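Local coordinates for nucleosome assembly protein (Plasmodium falciparum, PDB 5X7V) that probably acts as a histone chaperone of the nucleosome assembly protein family, binding histones and assisting nucleosome assembly, at residues A[71-81]-A[93-104]. Numbering follows the deposited sequence.
Sequences DILNHLVKLDL and ITFIFGEKAKEF
L76 and F97 meet across an antiparallel beta hairpin, where strand 76-81 runs beside strand 93-97 at one margin of the chain's four-stranded sheet. Both strands lie in the NAP-family region; the chain also has a long N-terminal helix. A classic beta bulge interrupts the pairing between L76-F97 and K78-I96. V77 N and K78 N both donate to I96 O, at 3.0 and 3.2 Å, and both bonds are bent. The return bond from I96 N to K78 O is nearly straight, at 173°. Beyond it, D80 and T94 exchange a backbone pair. G98 N to H75 O, 2.9 Å, closes the other end.

The buried face is tightly packed. With chi1 at -173° and chi2 at 51°, L76 puts CD1 over one face of the F97 ring, offset toward its rim, while CD2 meets F95 CD2. L79 CG lies over a face of the F95 ring. L81 CD1 touches I93 CG1 at 3.6 Å. W52 of helix 51-56 and I176 of helix 172-180 close over this side, and F161 meets F95 edge-to-face.

The face carrying K78, T94 and I96 is partly exposed and more loosely packed. K78 and I96 lie alongside each other, CB to CB. The lysine chain then bends away, and NZ forms a salt bridge with D80 OD1, approaching from above the carboxylate plane.

Past the strands, the 3-10 segment 99-103 leads back toward helix 68-73. The exposed K100 and H75 side chains cross at about a right angle, K100 CB lying 3.6 Å from H75 ND1. Deeper in, I72 splits its branches: CG2 touches F97 CE2, and CG1 sits over the F104 ring, 4.2 Å from its centroid.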
loop_
_atom_site.group_PDB
_atom_site.type_symbol
_atom_site.label_atom_id
_atom_site.label_comp_id
_atom_site.label_asym_id
_atom_site.label_seq_id
_atom_site.Cartn_x
_atom_site.Cartn_y
_atom_site.Cartn_z
ATOM N N ASP A 71 -5.933 -30.974 1.831
ATOM C CA ASP A 71 -6.880 -31.910 2.455
ATOM C C ASP A 71 -7.701 -31.254 3.549
ATOM O O ASP A 71 -8.903 -31.472 3.636
ATOM C CB ASP A 71 -6.155 -33.136 3.031
ATOM C CG ASP A 71 -5.888 -34.200 1.986
ATOM O OD1 ASP A 71 -6.786 -34.404 1.130
ATOM O OD2 ASP A 71 -4.789 -34.817 2.016
ATOM N N ILE A 72 -7.041 -30.448 4.372
ATOM C CA ILE A 72 -7.710 -29.669 5.411
ATOM C C ILE A 72 -8.416 -28.441 4.811
ATOM O O ILE A 72 -9.611 -28.242 5.014
ATOM C CB ILE A 72 -6.708 -29.211 6.503
ATOM C CG1 ILE A 72 -6.035 -30.415 7.186
ATOM C CG2 ILE A 72 -7.425 -28.390 7.558
ATOM C CD1 ILE A 72 -4.665 -30.746 6.687
ATOM N N LEU A 73 -7.678 -27.654 4.033
ATOM C CA LEU A 73 -8.236 -26.473 3.375
ATOM C C LEU A 73 -9.506 -26.756 2.585
ATOM O O LEU A 73 -10.356 -25.872 2.443
ATOM C CB LEU A 73 -7.207 -25.818 2.439
ATOM C CG LEU A 73 -6.051 -24.996 3.042
ATOM C CD1 LEU A 73 -5.178 -24.396 1.948
ATOM C CD2 LEU A 73 -6.529 -23.929 3.993
ATOM N N ASN A 74 -9.642 -27.977 2.077
ATOM C CA ASN A 74 -10.855 -28.382 1.358
ATOM C C ASN A 74 -12.121 -28.387 2.215
ATOM O O ASN A 74 -13.214 -28.638 1.720
ATOM C CB ASN A 74 -10.651 -29.759 0.748
ATOM C CG ASN A 74 -10.201 -29.693 -0.698
ATOM O OD1 ASN A 74 -10.550 -28.751 -1.419
ATOM N ND2 ASN A 74 -9.442 -30.700 -1.136
ATOM N N HIS A 75 -11.949 -28.119 3.509
ATOM C CA HIS A 75 -13.051 -28.033 4.472
ATOM C C HIS A 75 -13.035 -26.666 5.157
ATOM O O HIS A 75 -13.659 -26.462 6.186
ATOM C CB HIS A 75 -12.959 -29.164 5.503
ATOM C CG HIS A 75 -12.790 -30.520 4.888
ATOM N ND1 HIS A 75 -13.852 -31.285 4.459
ATOM C CD2 HIS A 75 -11.674 -31.222 4.585
ATOM C CE1 HIS A 75 -13.398 -32.414 3.938
ATOM N NE2 HIS A 75 -12.081 -32.398 4.001
ATOM N N LEU A 76 -12.297 -25.731 4.577
ATOM C CA LEU A 76 -12.368 -24.346 5.016
ATOM C C LEU A 76 -13.692 -23.796 4.481
ATOM O O LEU A 76 -13.806 -23.464 3.301
ATOM C CB LEU A 76 -11.156 -23.534 4.518
ATOM C CG LEU A 76 -10.999 -22.094 5.027
ATOM C CD1 LEU A 76 -11.097 -22.105 6.514
ATOM C CD2 LEU A 76 -9.681 -21.434 4.627
ATOM N N VAL A 77 -14.701 -23.739 5.350
ATOM C CA VAL A 77 -16.018 -23.289 4.949
ATOM C C VAL A 77 -16.081 -21.757 5.000
ATOM O O VAL A 77 -16.925 -21.157 4.338
ATOM C CB VAL A 77 -17.155 -23.887 5.849
ATOM C CG1 VAL A 77 -17.154 -25.383 5.833
ATOM C CG2 VAL A 77 -17.042 -23.410 7.264
ATOM N N LYS A 78 -15.190 -21.129 5.767
ATOM C CA LYS A 78 -15.291 -19.689 6.031
ATOM C C LYS A 78 -13.967 -19.030 6.391
ATOM O O LYS A 78 -13.236 -19.503 7.276
ATOM C CB LYS A 78 -16.284 -19.433 7.168
ATOM C CG LYS A 78 -16.987 -18.095 7.120
ATOM C CD LYS A 78 -18.433 -18.236 7.576
ATOM C CE LYS A 78 -19.082 -16.896 7.762
ATOM N NZ LYS A 78 -18.167 -16.034 8.497
ATOM N N LEU A 79 -13.681 -17.918 5.722
ATOM C CA LEU A 79 -12.488 -17.133 6.000
ATOM C C LEU A 79 -12.923 -15.697 6.188
ATOM O O LEU A 79 -13.668 -15.174 5.361
ATOM C CB LEU A 79 -11.481 -17.253 4.855
ATOM C CG LEU A 79 -10.003 -16.890 5.001
ATOM C CD1 LEU A 79 -9.291 -17.396 3.765
ATOM C CD2 LEU A 79 -9.804 -15.398 5.150
ATOM N N ASP A 80 -12.491 -15.047 7.260
ATOM C CA ASP A 80 -12.902 -13.658 7.434
ATOM C C ASP A 80 -11.829 -12.741 7.908
ATOM O O ASP A 80 -11.083 -13.039 8.825
ATOM C CB ASP A 80 -14.091 -13.553 8.372
ATOM C CG ASP A 80 -15.376 -13.909 7.671
ATOM O OD1 ASP A 80 -15.610 -15.126 7.505
ATOM O OD2 ASP A 80 -16.115 -12.992 7.225
ATOM N N LEU A 81 -11.771 -11.601 7.244
ATOM C CA LEU A 81 -10.895 -10.533 7.628
ATOM C C LEU A 81 -11.734 -9.560 8.422
ATOM O O LEU A 81 -12.812 -9.170 7.980
ATOM C CB LEU A 81 -10.283 -9.881 6.397
ATOM C CG LEU A 81 -9.316 -8.744 6.643
ATOM C CD1 LEU A 81 -8.147 -9.255 7.437
ATOM C CD2 LEU A 81 -8.868 -8.258 5.311
ATOM N N ILE A 93 -7.747 -12.437 11.404
ATOM C CA ILE A 93 -8.248 -13.364 10.399
ATOM C C ILE A 93 -8.712 -14.662 11.059
ATOM O O ILE A 93 -8.053 -15.186 11.955
ATOM C CB ILE A 93 -7.198 -13.662 9.335
ATOM C CG1 ILE A 93 -6.844 -12.397 8.562
ATOM C CG2 ILE A 93 -7.708 -14.663 8.361
ATOM C CD1 ILE A 93 -5.739 -12.613 7.569
ATOM N N THR A 94 -9.855 -15.163 10.601
ATOM C CA THR A 94 -10.569 -16.248 11.246
ATOM C C THR A 94 -10.892 -17.360 10.237
ATOM O O THR A 94 -11.586 -17.139 9.250
ATOM C CB THR A 94 -11.867 -15.705 11.912
ATOM O OG1 THR A 94 -11.529 -14.708 12.884
ATOM C CG2 THR A 94 -12.676 -16.807 12.580
ATOM N N PHE A 95 -10.364 -18.554 10.493
ATOM C CA PHE A 95 -10.622 -19.737 9.659
ATOM C C PHE A 95 -11.657 -20.633 10.332
ATOM O O PHE A 95 -11.446 -21.079 11.448
ATOM C CB PHE A 95 -9.336 -20.543 9.418
ATOM C CG PHE A 95 -8.326 -19.852 8.537
ATOM C CD1 PHE A 95 -7.985 -18.527 8.737
ATOM C CD2 PHE A 95 -7.679 -20.547 7.533
ATOM C CE1 PHE A 95 -7.058 -17.920 7.940
ATOM C CE2 PHE A 95 -6.745 -19.927 6.730
ATOM C CZ PHE A 95 -6.441 -18.616 6.934
ATOM N N ILE A 96 -12.781 -20.884 9.673
ATOM C CA ILE A 96 -13.761 -21.791 10.257
ATOM C C ILE A 96 -13.857 -23.054 9.405
ATOM O O ILE A 96 -14.119 -22.983 8.205
ATOM C CB ILE A 96 -15.168 -21.147 10.403
ATOM C CG1 ILE A 96 -15.062 -19.716 10.945
ATOM C CG2 ILE A 96 -16.019 -21.968 11.336
ATOM C CD1 ILE A 96 -16.369 -19.055 11.155
ATOM N N PHE A 97 -13.626 -24.209 10.029
ATOM C CA PHE A 97 -13.607 -25.466 9.305
ATOM C C PHE A 97 -14.837 -26.317 9.564
ATOM O O PHE A 97 -15.266 -26.449 10.694
ATOM C CB PHE A 97 -12.366 -26.259 9.674
ATOM C CG PHE A 97 -11.095 -25.690 9.122
ATOM C CD1 PHE A 97 -10.366 -24.759 9.840
ATOM C CD2 PHE A 97 -10.619 -26.095 7.883
ATOM C CE1 PHE A 97 -9.181 -24.240 9.325
ATOM C CE2 PHE A 97 -9.445 -25.579 7.371
ATOM C CZ PHE A 97 -8.721 -24.652 8.089
ATOM N N GLY A 98 -15.402 -26.885 8.501
ATOM C CA GLY A 98 -16.475 -27.850 8.615
ATOM C C GLY A 98 -16.081 -29.052 9.456
ATOM O O GLY A 98 -14.899 -29.313 9.692
ATOM N N GLU A 99 -17.095 -29.787 9.894
ATOM C CA GLU A 99 -16.970 -30.934 10.784
ATOM C C GLU A 99 -15.931 -31.962 10.345
ATOM O O GLU A 99 -15.230 -32.547 11.179
ATOM C CB GLU A 99 -18.340 -31.608 10.888
ATOM C CG GLU A 99 -18.555 -32.522 12.074
ATOM C CD GLU A 99 -18.731 -31.751 13.381
ATOM O OE1 GLU A 99 -18.925 -30.511 13.307
ATOM O OE2 GLU A 99 -18.658 -32.384 14.474
ATOM N N LYS A 100 -15.844 -32.196 9.034
ATOM C CA LYS A 100 -15.000 -33.260 8.490
ATOM C C LYS A 100 -13.540 -33.008 8.756
ATOM O O LYS A 100 -12.714 -33.906 8.624
ATOM C CB LYS A 100 -15.194 -33.400 6.994
ATOM C CG LYS A 100 -16.546 -33.852 6.562
ATOM C CD LYS A 100 -16.558 -33.940 5.065
ATOM C CE LYS A 100 -17.875 -34.416 4.548
ATOM N NZ LYS A 100 -17.657 -35.209 3.288
ATOM N N ALA A 101 -13.221 -31.767 9.102
ATOM C CA ALA A 101 -11.858 -31.383 9.392
ATOM C C ALA A 101 -11.429 -31.945 10.745
ATOM O O ALA A 101 -10.256 -31.901 11.106
ATOM C CB ALA A 101 -11.727 -29.898 9.367
ATOM N N LYS A 102 -12.387 -32.491 11.488
ATOM C CA LYS A 102 -12.096 -33.111 12.774
ATOM C C LYS A 102 -11.294 -34.399 12.596
ATOM O O LYS A 102 -10.830 -34.979 13.579
ATOM C CB LYS A 102 -13.385 -33.413 13.544
ATOM C CG LYS A 102 -14.052 -32.230 14.190
ATOM C CD LYS A 102 -14.388 -32.526 15.639
ATOM C CE LYS A 102 -15.439 -31.565 16.201
ATOM N NZ LYS A 102 -16.831 -32.064 15.936
ATOM N N GLU A 103 -11.151 -34.864 11.352
ATOM C CA GLU A 103 -10.269 -35.982 11.081
ATOM C C GLU A 103 -8.822 -35.589 11.338
ATOM O O GLU A 103 -7.998 -36.430 11.693
ATOM C CB GLU A 103 -10.408 -36.470 9.645
ATOM C CG GLU A 103 -9.636 -37.769 9.404
ATOM C CD GLU A 103 -9.551 -38.199 7.955
ATOM O OE1 GLU A 103 -10.594 -38.453 7.313
ATOM O OE2 GLU A 103 -8.407 -38.300 7.462
ATOM N N PHE A 104 -8.520 -34.303 11.163
ATOM C CA PHE A 104 -7.137 -33.823 11.141
ATOM C C PHE A 104 -6.728 -32.949 12.328
ATOM O O PHE A 104 -5.534 -32.832 12.627
ATOM C CB PHE A 104 -6.854 -33.015 9.868
ATOM C CG PHE A 104 -7.333 -33.659 8.603
ATOM C CD1 PHE A 104 -8.615 -33.406 8.120
ATOM C CD2 PHE A 104 -6.489 -34.483 7.864
ATOM C CE1 PHE A 104 -9.050 -33.981 6.949
ATOM C CE2 PHE A 104 -6.923 -35.057 6.686
ATOM C CZ PHE A 104 -8.210 -34.807 6.232
#